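Local coordinates for ABC transporter, periplasmic substrate-binding protein (Vibrio cholerae O1 biovar eltor, PDB 1TWY) that probably binds phosphate in the periplasm as the receptor of an ABC-type uptake system and hands it on to the membrane transporter, at residues A[36-39]-A[40-44]; A[167-170]-A[171-174]; A[132-135]-A[136-139]; A[182-186]-A[187-191]; A[68-71]-A[72-76]. One frame throughout, in Å; residues are numbered along the deposited sequence.

Along the chain the order is contact 1, contact 5, contact 3, contact 2, contact 4. Contacts 1 and 5 lie in one lobe of a two-lobed periplasmic binding fold, on helices 36-52 and 65-73, with centres about 18 Å apart. Contacts 2, 3 and 4 belong to the other lobe. Contact 3 lies in the loop between helix 120-128 and strand 145-149. Contact 2 is a separate two-stranded hairpin. Contact 4 joins strand 182-184 of the mixed sheet to helix 187-196. Contacts 3 and 5 are farthest apart, about 46 Å between centres. Contact 1 carries the phosphate. The nearest atoms of contacts 1 and 4 are about 6 Å apart, close across the lobes without touching.

Contact 1: residues A[36-39]-A[40-44]. With PO4 (phosphate ion), chain I.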
loop_
_atom_site.group_PDB
_atom_site.type_symbol
_atom_site.label_atom_id
_atom_site.label_comp_id
_atom_site.label_asym_id
_atom_site.label_seq_id
_atom_site.Cartn_x
_atom_site.Cartn_y
_atom_site.Cartn_z
ATOM N N THR A 36 -5.430 -7.867 -0.649
ATOM C CA THR A 36 -4.394 -8.783 -0.281
ATOM C C THR A 36 -3.320 -8.035 0.513
ATOM O O THR A 36 -2.671 -8.705 1.269
ATOM C CB THR A 36 -3.696 -9.376 -1.547
ATOM O OG1 THR A 36 -3.121 -8.315 -2.315
ATOM C CG2 THR A 36 -4.703 -10.186 -2.427
ATOM N N SER A 37 -3.164 -6.768 0.300
ATOM C CA SER A 37 -2.263 -5.919 1.158
ATOM C C SER A 37 -2.729 -6.002 2.647
ATOM O O SER A 37 -1.955 -6.326 3.562
ATOM C CB SER A 37 -2.181 -4.502 0.631
ATOM O OG SER A 37 -1.932 -4.477 -0.849
ATOM N N VAL A 38 -3.998 -5.752 2.880
ATOM C CA VAL A 38 -4.580 -5.795 4.230
ATOM C C VAL A 38 -4.617 -7.180 4.728
ATOM O O VAL A 38 -4.487 -7.454 5.935
ATOM C CB VAL A 38 -5.939 -5.193 4.257
ATOM C CG1 VAL A 38 -6.430 -5.099 5.735
ATOM C CG2 VAL A 38 -5.883 -3.855 3.725
ATOM N N ALA A 39 -4.745 -8.200 3.894
ATOM C CA ALA A 39 -4.911 -9.562 4.365
ATOM C C ALA A 39 -3.631 -10.066 5.118
ATOM O O ALA A 39 -3.741 -10.911 5.933
ATOM C CB ALA A 39 -5.190 -10.508 3.223
ATOM N N ARG A 40 -2.484 -9.573 4.768
ATOM C CA ARG A 40 -1.170 -9.935 5.421
ATOM C C ARG A 40 -1.327 -9.660 6.950
ATOM O O ARG A 40 -1.235 -10.551 7.784
ATOM C CB ARG A 40 -0.045 -9.076 4.810
ATOM C CG ARG A 40 0.178 -9.366 3.279
ATOM C CD ARG A 40 1.550 -8.890 2.742
ATOM N NE ARG A 40 2.608 -9.419 3.601
ATOM C CZ ARG A 40 3.548 -8.697 4.199
ATOM N NH1 ARG A 40 3.600 -7.368 4.062
ATOM N NH2 ARG A 40 4.448 -9.315 4.951
ATOM N N ILE A 41 -1.823 -8.501 7.319
ATOM C CA ILE A 41 -2.000 -8.224 8.768
ATOM C C ILE A 41 -3.294 -8.798 9.293
ATOM O O ILE A 41 -3.353 -9.266 10.406
ATOM C CB ILE A 41 -1.819 -6.731 9.066
ATOM C CG1 ILE A 41 -1.752 -6.420 10.563
ATOM C CG2 ILE A 41 -2.947 -5.837 8.435
ATOM C CD1 ILE A 41 -0.541 -7.166 11.347
HETATM N N MSE A 42 -4.327 -8.899 8.427
HETATM C CA MSE A 42 -5.588 -9.449 8.924
HETATM C C MSE A 42 -5.494 -10.899 9.312
HETATM O O MSE A 42 -6.147 -11.351 10.240
HETATM C CB MSE A 42 -6.794 -9.210 7.960
HETATM C CG MSE A 42 -8.120 -9.584 8.394
HETATM SE SE MSE A 42 -8.624 -8.408 9.934
HETATM C CE MSE A 42 -8.484 -6.663 9.124
ATOM N N ASP A 43 -4.644 -11.629 8.577
ATOM C CA ASP A 43 -4.425 -13.008 8.955
ATOM C C ASP A 43 -3.933 -13.168 10.430
ATOM O O ASP A 43 -4.408 -13.980 11.209
ATOM C CB ASP A 43 -3.358 -13.600 8.051
ATOM C CG ASP A 43 -3.885 -14.079 6.688
ATOM O OD1 ASP A 43 -5.130 -14.212 6.479
ATOM O OD2 ASP A 43 -3.085 -14.128 5.776
ATOM N N VAL A 44 -3.024 -12.308 10.808
ATOM C CA VAL A 44 -2.603 -12.259 12.233
ATOM C C VAL A 44 -3.683 -11.810 13.206
ATOM O O VAL A 44 -3.859 -12.404 14.280
ATOM C CB VAL A 44 -1.454 -11.320 12.387
ATOM C CG1 VAL A 44 -0.944 -11.333 13.846
ATOM C CG2 VAL A 44 -0.254 -11.728 11.456
HETATM P P PO4 I . -4.942 -5.063 -3.099
HETATM O O1 PO4 I . -4.350 -4.595 -1.759
HETATM O O2 PO4 I . -3.896 -4.630 -4.274
HETATM O O3 PO4 I . -5.143 -6.623 -3.158
HETATM O O4 PO4 I . -6.230 -4.388 -3.520
#
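Val-38 and Met-42 sit one turn apart on helix 36-52, the helix of the beta-alpha-beta unit formed with strands 29-34 and 57-62. The start of this helix holds a phosphate ion, which fits a phosphate receptor. The packed side is apolar. Val-38 CG1 approaches the terminal methyl CE of selenomethionine Met-42 at 4.3 Å. Met-42 reaches back because its chain folds at both torsions beyond CG (66° and 59°). Met-81 of strand 79-82 lies against Val-38, Ala-39 and Met-42, and Val-60 and Phe-239 help close this face. The backbone bonds are regular here: Met-42 N donates to Val-38 O at 2.9 Å, and Asp-43 N donates to Ala-39 O at 2.9 Å.

The other side is looser. Thr-36, Arg-40 and Asp-43 are exposed. Only the root of Arg-40 takes part, with CG 3.5 Å from Thr-36 O. The chain then bends (chi3 52°) and carries the guanidinium away from segment 36-39.

At the helix start the two residues Thr-36 and Ser-37 give the phosphate four hydrogen bonds. Thr-36 grips one oxygen twice, N to O3 and OG1 to O3, both at 2.8 Å. Ser-65, Ser-83 and Ser-35 add hydroxyl groups. The positive end of the helix dipole would probably help hold the anion. Ser-37 OG also bonds Arg-237 NH1, which fixes the hydroxyl. That hydroxyl donates to phosphate O1 at 2.6 Å, and Ser-37 N donates to the same O1 at 3.2 Å.

Contact 2: residues A[167-170]-A[171-174]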
loop_
_atom_site.group_PDB
_atom_site.type_symbol
_atom_site.label_atom_id
_atom_site.label_comp_id
_atom_site.label_asym_id
_atom_site.label_seq_id
_atom_site.Cartn_x
_atom_site.Cartn_y
_atom_site.Cartn_z
ATOM N N LYS A 167 -3.321 5.000 -16.767
ATOM C CA LYS A 167 -4.129 5.709 -17.794
ATOM C C LYS A 167 -5.382 4.922 -18.045
ATOM O O LYS A 167 -5.373 3.682 -18.024
ATOM C CB LYS A 167 -3.367 5.795 -19.058
ATOM C CG LYS A 167 -3.005 4.504 -19.759
ATOM C CD LYS A 167 -2.054 4.674 -21.009
ATOM C CE LYS A 167 -1.623 3.334 -21.520
ATOM N NZ LYS A 167 -0.669 3.472 -22.568
ATOM N N THR A 168 -6.458 5.634 -18.358
ATOM C CA THR A 168 -7.699 5.012 -18.678
ATOM C C THR A 168 -7.701 4.471 -20.098
ATOM O O THR A 168 -7.386 5.166 -21.094
ATOM C CB THR A 168 -8.843 5.980 -18.475
ATOM O OG1 THR A 168 -8.820 6.589 -17.186
ATOM C CG2 THR A 168 -10.159 5.277 -18.668
ATOM N N VAL A 169 -8.070 3.199 -20.252
ATOM C CA VAL A 169 -8.161 2.550 -21.555
ATOM C C VAL A 169 -9.536 1.891 -21.527
ATOM O O VAL A 169 -9.742 0.861 -20.834
ATOM C CB VAL A 169 -7.046 1.589 -21.834
ATOM C CG1 VAL A 169 -7.219 0.819 -23.138
ATOM C CG2 VAL A 169 -5.678 2.246 -21.873
ATOM N N LYS A 170 -10.472 2.468 -22.294
ATOM C CA LYS A 170 -11.854 2.036 -22.248
ATOM C C LYS A 170 -12.348 2.016 -20.816
ATOM O O LYS A 170 -12.581 3.062 -20.157
ATOM C CB LYS A 170 -11.941 0.646 -22.849
ATOM C CG LYS A 170 -12.101 0.516 -24.326
ATOM C CD LYS A 170 -12.829 -0.820 -24.665
ATOM C CE LYS A 170 -14.292 -0.848 -24.183
ATOM N NZ LYS A 170 -15.103 -1.888 -24.928
ATOM N N ASP A 171 -12.551 0.812 -20.259
ATOM C CA ASP A 171 -13.214 0.721 -18.968
ATOM C C ASP A 171 -12.275 0.386 -17.813
ATOM O O ASP A 171 -12.748 0.152 -16.701
ATOM C CB ASP A 171 -14.336 -0.339 -19.085
ATOM C CG ASP A 171 -15.530 0.166 -19.917
ATOM O OD1 ASP A 171 -15.977 1.346 -19.687
ATOM O OD2 ASP A 171 -16.045 -0.549 -20.831
ATOM N N ARG A 172 -10.969 0.419 -18.024
ATOM C CA ARG A 172 -10.019 0.098 -16.901
ATOM C C ARG A 172 -8.842 1.026 -16.852
ATOM O O ARG A 172 -8.610 1.736 -17.857
ATOM C CB ARG A 172 -9.456 -1.298 -17.103
ATOM C CG ARG A 172 -9.068 -1.649 -18.514
ATOM C CD ARG A 172 -8.415 -3.070 -18.651
ATOM N NE ARG A 172 -7.269 -3.087 -19.597
ATOM C CZ ARG A 172 -7.346 -2.736 -20.898
ATOM N NH1 ARG A 172 -8.520 -2.313 -21.447
ATOM N NH2 ARG A 172 -6.238 -2.794 -21.658
ATOM N N GLU A 173 -8.039 0.959 -15.778
ATOM C CA GLU A 173 -6.794 1.670 -15.645
ATOM C C GLU A 173 -5.760 0.685 -16.119
ATOM O O GLU A 173 -5.862 -0.532 -15.821
ATOM C CB GLU A 173 -6.507 2.180 -14.192
ATOM C CG GLU A 173 -7.255 3.386 -13.704
ATOM C CD GLU A 173 -7.259 4.561 -14.729
ATOM O OE1 GLU A 173 -6.185 5.235 -14.867
ATOM O OE2 GLU A 173 -8.357 4.826 -15.294
ATOM N N VAL A 174 -4.789 1.137 -16.877
ATOM C CA VAL A 174 -3.672 0.389 -17.325
ATOM C C VAL A 174 -2.408 1.098 -16.845
ATOM O O VAL A 174 -2.349 2.346 -16.792
ATOM C CB VAL A 174 -3.665 0.423 -18.869
ATOM C CG1 VAL A 174 -2.386 -0.157 -19.485
ATOM C CG2 VAL A 174 -4.892 -0.332 -19.318
#
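Thr-168 and Glu-173 face each other as the non-hydrogen-bonded pair of a short antiparallel hairpin. Lys-167 with Val-174 and Val-169 with Arg-172 are the hydrogen-bonded pairs on either side. A type II' turn from Val-169 to Arg-172 joins the strands. Val-169 N donates to Arg-172 O at 2.9 Å, almost straight (176°).

Glu-173 leaves its strand at CB, on the same face as Thr-168. A bend at chi2 (-47°) then turns the carboxylate back toward the other strand. CD comes to 3.5 Å from Thr-168 OG1. OE2 accepts the hydroxyl of Thr-168 on its syn lone pair, with OG1 to OE2 only 2.6 Å. OE1 lies 3.3 Å from Lys-167 C and is hydrogen-bonded to Thr-166 OG1, outside the pair. Thr-166 belongs to the magnesium site of this entry.

The face of Val-169 and Val-174 has a small valine pair flanked by the Lys-167 and Arg-172 chains. Val-169 CG2 meets Val-174 CG2 at 3.7 Å. Val-169 CB lies over one face of the guanidinium, and CG1 comes to 3.8 Å from Arg-172 NH1. The two side chains run side by side and point the same way.

The other face ties a carboxylate to the hydroxyls of Thr-168 and Thr-166, two residues apart on the same strand. Hydroxyl donation to OE2, together with solvent exposure, is consistent with an ionised Glu-173.

Contact 3: residues A[132-135]-A[136-139]; sequences TNWK and QVGG
From Trp-134 the backbone winds through a short 3-10 turn, and Trp-134 O accepts from both Val-137 N (3.0 Å) and Gly-139 N (2.9 Å), which come from opposite faces of its carbonyl plane. Gly-138 follows with positive phi (89°) and lets the chain turn back. Lys-135 CA then faces Gly-139 O in a CA-H...O contact.

Gln-136 runs extended beyond CG, back along the start of segment 132-135. Its OE1 accepts from Thr-132 N at 2.9 Å and from Asn-133 N at 3.2 Å. The second donor lies in the amide plane, on a lone pair. These two bonds fix the carbonyl end of the side chain. Asn-133 makes an Asx turn: OD1 accepts from Lys-135 N at 2.8 Å. With CG anti to the backbone N (chi1 -170°), its amide lies beside the start of the 3-10 turn. Val-137 CG2 meets the Trp-134 ring obliquely, 3.7 Å from CE3.

The turn lies in the loop between helix 120-128 and strand 145-149. The buried indole packs on Val-115 and Ile-144. Its NE1 is hydrogen-bonded to Gln-199 O, just before strand 200-205.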
loop_
_atom_site.group_PDB
_atom_site.type_symbol
_atom_site.label_atom_id
_atom_site.label_comp_id
_atom_site.label_asym_id
_atom_site.label_seq_id
_atom_site.Cartn_x
_atom_site.Cartn_y
_atom_site.Cartn_z
ATOM N N THR A 132 15.273 11.032 -18.217
ATOM C CA THR A 132 16.045 9.819 -18.439
ATOM C C THR A 132 17.512 9.839 -17.878
ATOM O O THR A 132 18.176 8.794 -17.919
ATOM C CB THR A 132 16.123 9.408 -19.878
ATOM O OG1 THR A 132 16.691 10.505 -20.625
ATOM C CG2 THR A 132 14.745 9.117 -20.513
ATOM N N ASN A 133 17.934 10.972 -17.349
ATOM C CA ASN A 133 19.297 11.122 -16.792
ATOM C C ASN A 133 19.221 11.764 -15.487
ATOM O O ASN A 133 18.472 12.735 -15.231
ATOM C CB ASN A 133 20.144 12.007 -17.807
ATOM C CG ASN A 133 21.637 12.028 -17.451
ATOM O OD1 ASN A 133 21.983 12.405 -16.340
ATOM N ND2 ASN A 133 22.490 11.631 -18.361
ATOM N N TRP A 134 19.978 11.257 -14.489
ATOM C CA TRP A 134 20.003 11.784 -13.161
ATOM C C TRP A 134 20.394 13.253 -13.061
ATOM O O TRP A 134 20.003 13.900 -12.192
ATOM C CB TRP A 134 20.986 10.947 -12.280
ATOM C CG TRP A 134 20.374 9.598 -11.820
ATOM C CD1 TRP A 134 20.651 8.395 -12.291
ATOM C CD2 TRP A 134 19.257 9.428 -10.905
ATOM N NE1 TRP A 134 19.867 7.439 -11.695
ATOM C CE2 TRP A 134 19.013 8.039 -10.812
ATOM C CE3 TRP A 134 18.547 10.276 -10.073
ATOM C CZ2 TRP A 134 18.028 7.511 -9.984
ATOM C CZ3 TRP A 134 17.549 9.727 -9.225
ATOM C CH2 TRP A 134 17.328 8.347 -9.214
ATOM N N LYS A 135 21.144 13.739 -14.031
ATOM C CA LYS A 135 21.570 15.153 -14.031
ATOM C C LYS A 135 20.373 16.079 -14.102
ATOM O O LYS A 135 20.385 17.161 -13.544
ATOM C CB LYS A 135 22.430 15.345 -15.299
ATOM C CG LYS A 135 23.073 16.667 -15.590
ATOM C CD LYS A 135 24.007 16.507 -16.856
ATOM C CE LYS A 135 24.475 17.874 -17.466
ATOM N NZ LYS A 135 25.594 18.529 -16.743
ATOM N N GLN A 136 19.317 15.611 -14.750
ATOM C CA GLN A 136 18.069 16.358 -14.835
ATOM C C GLN A 136 17.386 16.630 -13.483
ATOM O O GLN A 136 16.598 17.603 -13.334
ATOM C CB GLN A 136 17.107 15.649 -15.762
ATOM C CG GLN A 136 17.532 15.577 -17.152
ATOM C CD GLN A 136 16.466 14.945 -18.002
ATOM O OE1 GLN A 136 16.480 13.713 -18.292
ATOM N NE2 GLN A 136 15.435 15.798 -18.350
ATOM N N VAL A 137 17.671 15.797 -12.459
ATOM C CA VAL A 137 17.025 15.981 -11.158
ATOM C C VAL A 137 18.045 16.166 -10.044
ATOM O O VAL A 137 17.832 15.721 -8.902
ATOM C CB VAL A 137 16.076 14.786 -10.856
ATOM C CG1 VAL A 137 15.034 14.740 -11.923
ATOM C CG2 VAL A 137 16.859 13.451 -10.802
ATOM N N GLY A 138 19.185 16.746 -10.433
ATOM C CA GLY A 138 20.217 17.213 -9.505
ATOM C C GLY A 138 21.267 16.182 -9.130
ATOM O O GLY A 138 22.031 16.368 -8.170
ATOM N N GLY A 139 21.307 15.093 -9.883
ATOM C CA GLY A 139 22.299 14.024 -9.755
ATOM C C GLY A 139 23.466 14.026 -10.698
ATOM O O GLY A 139 23.740 15.057 -11.368
#

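Contact 4: residues A[182-186]-A[187-191]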
loop_
_atom_site.group_PDB
_atom_site.type_symbol
_atom_site.label_atom_id
_atom_site.label_comp_id
_atom_site.label_asym_id
_atom_site.label_seq_id
_atom_site.Cartn_x
_atom_site.Cartn_y
_atom_site.Cartn_z
ATOM N N LEU A 182 12.405 -1.920 -15.382
ATOM C CA LEU A 182 12.788 -3.313 -15.078
ATOM C C LEU A 182 11.922 -3.793 -13.948
ATOM O O LEU A 182 11.601 -3.087 -13.015
ATOM C CB LEU A 182 14.182 -3.280 -14.563
ATOM C CG LEU A 182 15.205 -3.044 -15.667
ATOM C CD1 LEU A 182 16.347 -2.526 -14.941
ATOM C CD2 LEU A 182 15.421 -4.440 -16.330
ATOM N N VAL A 183 11.514 -5.022 -14.057
ATOM C CA VAL A 183 10.640 -5.610 -13.043
ATOM C C VAL A 183 11.445 -6.540 -12.151
ATOM O O VAL A 183 12.190 -7.406 -12.612
ATOM C CB VAL A 183 9.545 -6.490 -13.729
ATOM C CG1 VAL A 183 8.761 -7.292 -12.730
ATOM C CG2 VAL A 183 8.513 -5.578 -14.473
ATOM N N VAL A 184 11.195 -6.375 -10.868
ATOM C CA VAL A 184 11.625 -7.313 -9.810
ATOM C C VAL A 184 10.409 -7.776 -9.023
ATOM O O VAL A 184 9.336 -7.205 -9.115
ATOM C CB VAL A 184 12.657 -6.688 -8.888
ATOM C CG1 VAL A 184 13.890 -6.214 -9.650
ATOM C CG2 VAL A 184 12.126 -5.521 -8.074
ATOM N N ASN A 185 10.582 -8.856 -8.243
ATOM C CA ASN A 185 9.447 -9.580 -7.694
ATOM C C ASN A 185 9.358 -9.627 -6.150
ATOM O O ASN A 185 8.511 -10.384 -5.631
ATOM C CB ASN A 185 9.354 -10.970 -8.286
ATOM C CG ASN A 185 10.331 -11.886 -7.754
ATOM O OD1 ASN A 185 11.320 -11.471 -7.161
ATOM N ND2 ASN A 185 10.058 -13.263 -7.933
ATOM N N SER A 186 10.088 -8.750 -5.483
ATOM C CA SER A 186 9.981 -8.580 -4.033
ATOM C C SER A 186 10.688 -7.356 -3.590
ATOM O O SER A 186 11.611 -6.815 -4.275
ATOM C CB SER A 186 10.617 -9.850 -3.422
ATOM O OG SER A 186 12.053 -9.884 -3.537
ATOM N N ASN A 187 10.414 -6.896 -2.348
ATOM C CA ASN A 187 11.183 -5.867 -1.718
ATOM C C ASN A 187 12.623 -6.223 -1.614
ATOM O O ASN A 187 13.516 -5.399 -1.778
ATOM C CB ASN A 187 10.635 -5.540 -0.324
ATOM C CG ASN A 187 9.309 -4.835 -0.356
ATOM O OD1 ASN A 187 9.109 -3.840 -1.114
ATOM N ND2 ASN A 187 8.426 -5.250 0.607
ATOM N N SER A 188 12.905 -7.521 -1.283
ATOM C CA SER A 188 14.248 -7.927 -1.103
ATOM C C SER A 188 15.104 -7.772 -2.382
ATOM O O SER A 188 16.227 -7.308 -2.350
ATOM C CB SER A 188 14.201 -9.387 -0.654
ATOM O OG SER A 188 14.024 -9.435 0.727
HETATM N N MSE A 189 14.457 -8.164 -3.453
HETATM C CA MSE A 189 15.154 -8.224 -4.766
HETATM C C MSE A 189 15.270 -6.746 -5.220
HETATM O O MSE A 189 16.247 -6.369 -5.810
HETATM C CB MSE A 189 14.433 -9.069 -5.802
HETATM C CG MSE A 189 15.169 -9.135 -7.108
HETATM SE SE MSE A 189 14.227 -10.278 -8.344
HETATM C CE MSE A 189 15.284 -9.945 -9.800
HETATM N N MSE A 190 14.301 -5.905 -4.928
HETATM C CA MSE A 190 14.405 -4.495 -5.235
HETATM C C MSE A 190 15.601 -3.861 -4.556
HETATM O O MSE A 190 16.329 -3.093 -5.160
HETATM C CB MSE A 190 13.132 -3.772 -4.832
HETATM C CG MSE A 190 13.140 -2.307 -4.985
HETATM SE SE MSE A 190 13.009 -1.794 -6.878
HETATM C CE MSE A 190 11.403 -1.989 -7.221
ATOM N N LYS A 191 15.738 -4.059 -3.229
ATOM C CA LYS A 191 16.871 -3.545 -2.549
ATOM C C LYS A 191 18.203 -4.081 -3.084
ATOM O O LYS A 191 19.056 -3.271 -3.241
ATOM C CB LYS A 191 16.780 -3.806 -1.079
ATOM C CG LYS A 191 15.619 -3.079 -0.403
ATOM C CD LYS A 191 15.547 -3.322 1.199
ATOM C CE LYS A 191 15.036 -4.695 1.508
ATOM N NZ LYS A 191 15.133 -4.915 3.061
#
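Ser-186 caps helix 187-196, and the polar contacts gather on it. Its OG accepts from Met-189 N at 3.0 Å, the N-cap bond. The hydroxyl reaches this amide because chi1 (73°) tucks OG into the angle between the residue's own N and C. Ser-186 O takes Met-190 N at 2.9 Å, the first regular bond of the helix. A second bond to this oxygen, from Met-189 N, is weak.

The apolar contacts centre on Val-184, on strand 182-184. Both methionines are selenomethionine. Val-184 CB lies 3.9 Å from Met-189 CG, and Val-184 CG2 lies 3.7 Å from Met-190 CE. The two methionines differ in shape. Met-189 is extended and crosses the valine obliquely. Met-190 bends at chi2 (74°) and crosses it at about a right angle. Met-190 is buried and also touches Val-147 and Ile-204, so it joins the helix to the sheet.

One contact is mixed. Asn-185 OD1 approaches the selenium of Met-189 at 3.4 Å, with the two side chains roughly perpendicular.

The valine fills the bend between strand and helix with hydrocarbon, while the serine supplies an acceptor for an amide of the first turn. The strand-to-helix connection is thereby held by a side-chain cap and by apolar contact together.

Contact 5: residues A[68-71]-A[72-76]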
loop_
_atom_site.group_PDB
_atom_site.type_symbol
_atom_site.label_atom_id
_atom_site.label_comp_id
_atom_site.label_asym_id
_atom_site.label_seq_id
_atom_site.Cartn_x
_atom_site.Cartn_y
_atom_site.Cartn_z
ATOM N N GLY A 68 -13.416 -7.356 -3.018
ATOM C CA GLY A 68 -13.891 -7.263 -1.668
ATOM C C GLY A 68 -15.117 -6.362 -1.520
ATOM O O GLY A 68 -16.034 -6.820 -0.831
ATOM N N ILE A 69 -15.059 -5.164 -2.059
ATOM C CA ILE A 69 -16.190 -4.231 -2.052
ATOM C C ILE A 69 -17.395 -4.943 -2.664
ATOM O O ILE A 69 -18.476 -4.890 -2.098
ATOM C CB ILE A 69 -15.849 -2.990 -2.800
ATOM C CG1 ILE A 69 -14.754 -2.167 -2.053
ATOM C CG2 ILE A 69 -17.088 -2.179 -3.044
ATOM C CD1 ILE A 69 -14.044 -1.156 -2.867
ATOM N N SER A 70 -17.215 -5.582 -3.811
ATOM C CA SER A 70 -18.338 -6.251 -4.477
ATOM C C SER A 70 -18.946 -7.351 -3.638
ATOM O O SER A 70 -20.177 -7.462 -3.547
ATOM C CB SER A 70 -17.853 -6.851 -5.785
ATOM O OG SER A 70 -18.950 -7.516 -6.452
ATOM N N LEU A 71 -18.103 -8.183 -3.026
ATOM C CA LEU A 71 -18.567 -9.246 -2.177
ATOM C C LEU A 71 -19.367 -8.762 -0.978
ATOM O O LEU A 71 -20.297 -9.397 -0.542
ATOM C CB LEU A 71 -17.402 -10.163 -1.774
ATOM C CG LEU A 71 -16.757 -11.002 -2.891
ATOM C CD1 LEU A 71 -15.367 -11.608 -2.388
ATOM C CD2 LEU A 71 -17.624 -12.092 -3.246
ATOM N N LEU A 72 -18.920 -7.681 -0.373
ATOM C CA LEU A 72 -19.671 -7.060 0.736
ATOM C C LEU A 72 -21.006 -6.497 0.256
ATOM O O LEU A 72 -22.018 -6.710 0.960
ATOM C CB LEU A 72 -18.858 -5.946 1.381
ATOM C CG LEU A 72 -19.515 -5.227 2.537
ATOM C CD1 LEU A 72 -19.749 -6.062 3.708
ATOM C CD2 LEU A 72 -18.659 -3.976 2.906
ATOM N N LYS A 73 -21.007 -5.861 -0.924
ATOM C CA LYS A 73 -22.264 -5.233 -1.459
ATOM C C LYS A 73 -23.249 -6.306 -1.891
ATOM O O LYS A 73 -24.480 -6.104 -1.755
ATOM C CB LYS A 73 -22.022 -4.248 -2.536
ATOM C CG LYS A 73 -21.448 -2.923 -2.078
ATOM C CD LYS A 73 -21.294 -1.981 -3.234
ATOM C CE LYS A 73 -20.615 -0.700 -2.782
ATOM N NZ LYS A 73 -20.677 0.324 -3.875
ATOM N N LYS A 74 -22.761 -7.496 -2.227
ATOM C CA LYS A 74 -23.656 -8.626 -2.591
ATOM C C LYS A 74 -24.052 -9.388 -1.349
ATOM O O LYS A 74 -24.757 -10.410 -1.390
ATOM C CB LYS A 74 -22.919 -9.596 -3.566
ATOM C CG LYS A 74 -22.619 -8.951 -4.912
ATOM C CD LYS A 74 -21.724 -9.827 -5.865
ATOM C CE LYS A 74 -21.745 -9.248 -7.237
ATOM N NZ LYS A 74 -20.830 -10.024 -8.067
ATOM N N GLY A 75 -23.571 -8.985 -0.191
ATOM C CA GLY A 75 -23.979 -9.660 1.008
ATOM C C GLY A 75 -23.388 -10.998 1.265
ATOM O O GLY A 75 -23.823 -11.734 2.138
ATOM N N VAL A 76 -22.288 -11.306 0.549
ATOM C CA VAL A 76 -21.561 -12.534 0.771
ATOM C C VAL A 76 -20.194 -12.407 1.416
ATOM O O VAL A 76 -19.439 -13.394 1.350
ATOM C CB VAL A 76 -21.414 -13.296 -0.642
ATOM C CG1 VAL A 76 -22.795 -13.646 -1.221
ATOM C CG2 VAL A 76 -20.700 -12.468 -1.689
#
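Leu-71 and Val-76 meet where helix 65-73 ends, and the flat groups here are peptide units rather than rings. Val-76 N reaches Leu-71 O at 3.0 Å, nearly along the C=O axis. In the last turn Lys-73 N donates to Ile-69 O at 3.0 Å, and Lys-74 N donates to Ser-70 O at 2.9 Å. Gly-75, at positive phi, also donates to Leu-72 O. The two closing bonds make a Schellman motif.

The side chains of Leu-71 and Val-76 cross at about a right angle, with Leu-71 CD2 only 3.5 Å from Val-76 CG2, a tight contact. Val-76 CG2 also lies 3.3 Å from Leu-71 O. Chi1 of Val-76 (-61°) puts CG1 beside the backbone N and so leaves CG2 facing back to Leu-71. Lys-73 runs extended alongside Ile-69, with CE 3.8 Å from CG2, and its NZ goes on to Glu-90 O. Lys-74 passes Ser-70, where CE is 3.4 Å from OG.

Ile-69 and Leu-72 turn to Leu-242 of strand 236-243. The chain therefore leaves the helix with the carbonyls of Leu-71 and Leu-72 taken by Val-76 N and Gly-75 N, and an apolar leucine-valine pair closes beside the Schellman bonds.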